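Local structure of putative NADH-flavin reductase (Streptococcus pneumoniae TIGR4, 4R01) at residues D60-A65 with E82-L87. The protein probably binds a nicotinamide dinucleotide in a Rossmann fold and may pass its electrons to a flavin. Sequence-based numbering, arbitrary orientation.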
loop_
_atom_site.group_PDB
_atom_site.type_symbol
_atom_site.label_atom_id
_atom_site.label_comp_id
_atom_site.label_asym_id
_atom_site.label_seq_id
_atom_site.Cartn_x
_atom_site.Cartn_y
_atom_site.Cartn_z
ATOM N N ASP A 60 33.086 6.948 -25.558
ATOM C CA ASP A 60 32.942 7.848 -24.423
ATOM C C ASP A 60 32.226 7.137 -23.281
ATOM O O ASP A 60 32.544 7.337 -22.108
ATOM C CB ASP A 60 32.182 9.111 -24.826
ATOM C CG ASP A 60 32.988 10.005 -25.741
ATOM O OD1 ASP A 60 34.205 10.157 -25.502
ATOM O OD2 ASP A 60 32.407 10.554 -26.699
ATOM N N ALA A 61 31.259 6.297 -23.636
ATOM C CA ALA A 61 30.507 5.544 -22.644
ATOM C C ALA A 61 29.962 4.246 -23.226
ATOM O O ALA A 61 29.640 4.169 -24.411
ATOM C CB ALA A 61 29.369 6.391 -22.087
ATOM N N VAL A 62 29.865 3.228 -22.377
ATOM C CA VAL A 62 29.281 1.952 -22.762
ATOM C C VAL A 62 28.035 1.676 -21.923
ATOM O O VAL A 62 28.105 1.631 -20.696
ATOM C CB VAL A 62 30.290 0.800 -22.596
ATOM C CG1 VAL A 62 29.594 -0.541 -22.734
ATOM C CG2 VAL A 62 31.420 0.932 -23.609
ATOM N N ILE A 63 26.895 1.504 -22.588
ATOM C CA ILE A 63 25.633 1.268 -21.894
ATOM C C ILE A 63 25.168 -0.173 -22.060
ATOM O O ILE A 63 24.847 -0.607 -23.166
ATOM C CB ILE A 63 24.508 2.202 -22.396
ATOM C CG1 ILE A 63 24.901 3.673 -22.231
ATOM C CG2 ILE A 63 23.206 1.909 -21.665
ATOM C CD1 ILE A 63 25.536 4.281 -23.463
ATOM N N SER A 64 25.127 -0.912 -20.959
ATOM C CA SER A 64 24.675 -2.293 -21.009
ATOM C C SER A 64 23.190 -2.401 -20.684
ATOM O O SER A 64 22.751 -2.068 -19.582
ATOM C CB SER A 64 25.485 -3.165 -20.052
ATOM O OG SER A 64 24.980 -4.488 -20.038
ATOM N N ALA A 65 22.425 -2.859 -21.667
ATOM C CA ALA A 65 21.006 -3.119 -21.494
ATOM C C ALA A 65 20.778 -4.622 -21.516
ATOM O O ALA A 65 19.726 -5.100 -21.934
ATOM C CB ALA A 65 20.196 -2.432 -22.581
ATOM N N GLU A 82 31.701 -8.443 -14.073
ATOM C CA GLU A 82 33.083 -8.874 -13.914
ATOM C C GLU A 82 33.840 -8.732 -15.229
ATOM O O GLU A 82 34.999 -8.320 -15.248
ATOM C CB GLU A 82 33.140 -10.322 -13.425
ATOM C CG GLU A 82 34.337 -10.633 -12.544
ATOM C CD GLU A 82 34.184 -10.078 -11.139
ATOM O OE1 GLU A 82 33.240 -10.494 -10.436
ATOM O OE2 GLU A 82 35.006 -9.226 -10.741
ATOM N N LEU A 83 33.167 -9.066 -16.326
ATOM C CA LEU A 83 33.750 -8.953 -17.657
ATOM C C LEU A 83 33.996 -7.502 -18.052
ATOM O O LEU A 83 35.090 -7.145 -18.495
ATOM C CB LEU A 83 32.847 -9.617 -18.695
ATOM C CG LEU A 83 33.183 -9.265 -20.145
ATOM C CD1 LEU A 83 34.460 -9.960 -20.602
ATOM C CD2 LEU A 83 32.024 -9.602 -21.060
ATOM N N PHE A 84 32.969 -6.670 -17.898
ATOM C CA PHE A 84 33.065 -5.270 -18.286
ATOM C C PHE A 84 34.114 -4.532 -17.469
ATOM O O PHE A 84 34.825 -3.674 -17.994
ATOM C CB PHE A 84 31.711 -4.582 -18.149
ATOM C CG PHE A 84 30.818 -4.775 -19.336
ATOM C CD1 PHE A 84 31.180 -4.268 -20.573
ATOM C CD2 PHE A 84 29.618 -5.455 -19.219
ATOM C CE1 PHE A 84 30.367 -4.441 -21.672
ATOM C CE2 PHE A 84 28.797 -5.630 -20.314
ATOM C CZ PHE A 84 29.173 -5.119 -21.541
ATOM N N ASN A 85 34.212 -4.873 -16.189
ATOM C CA ASN A 85 35.241 -4.301 -15.333
ATOM C C ASN A 85 36.634 -4.615 -15.869
ATOM O O ASN A 85 37.492 -3.740 -15.938
ATOM C CB ASN A 85 35.095 -4.815 -13.900
ATOM C CG ASN A 85 36.135 -4.232 -12.965
ATOM O OD1 ASN A 85 36.100 -3.044 -12.645
ATOM N ND2 ASN A 85 37.058 -5.071 -12.508
ATOM N N GLN A 86 36.837 -5.858 -16.254
ATOM C CA GLN A 86 38.084 -6.304 -16.835
ATOM C C GLN A 86 38.430 -5.533 -18.077
ATOM O O GLN A 86 39.571 -5.327 -18.345
ATOM C CB GLN A 86 38.014 -7.773 -17.213
ATOM C CG GLN A 86 38.329 -8.735 -16.093
ATOM C CD GLN A 86 37.631 -10.076 -16.250
ATOM O OE1 GLN A 86 37.065 -10.379 -17.292
ATOM N NE2 GLN A 86 37.675 -10.884 -15.209
ATOM N N LEU A 87 37.426 -5.095 -18.815
ATOM C CA LEU A 87 37.613 -4.429 -20.099
ATOM C C LEU A 87 37.747 -2.915 -19.969
ATOM O O LEU A 87 38.456 -2.281 -20.751
ATOM C CB LEU A 87 36.452 -4.755 -21.039
ATOM C CG LEU A 87 36.249 -6.227 -21.402
ATOM C CD1 LEU A 87 35.103 -6.378 -22.387
ATOM C CD2 LEU A 87 37.527 -6.816 -21.969
#
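A single phenylalanine makes this buried, essentially apolar contact between a central strand in the parallel part of the main sheet and the helix packed on one of its faces: F84, on helix 76-88, meets V62 and S64 of strand 61-64. The two strand residues are separated by a single residue, I63, and alternation in an extended strand turns both their CB atoms toward the helix while I63 points away, its side chain packing against L191 and L195 of helix 184-196. With its CG anti to the carbonyl carbon (chi1 -84°), F84 carries its ring from the helix toward the strand; the CA atoms of V62 and F84 are 9.3 Å apart. One flank of the ring serves the valine, F84 CE1 lying 4.1 Å from V62 CG1. The other serves the serine, with F84 CE2 4.0 Å from S64 OG and 4.1 Å from S64 CB. Both neighbours approach the ring obliquely. Strand 61-64, helix 76-88 and strand 94-98 form one beta-alpha-beta crossover of the Rossmann fold, and F84 thus joins the helix to the first strand of its own unit; it also meets F95 of the second, the ring planes inclined at about 30°, and touches I7 of strand 3-7. Although it lies against the ring, the S64 hydroxyl has a polar partner, a weak hydrogen bond to the backbone N of F66 just beyond the strand.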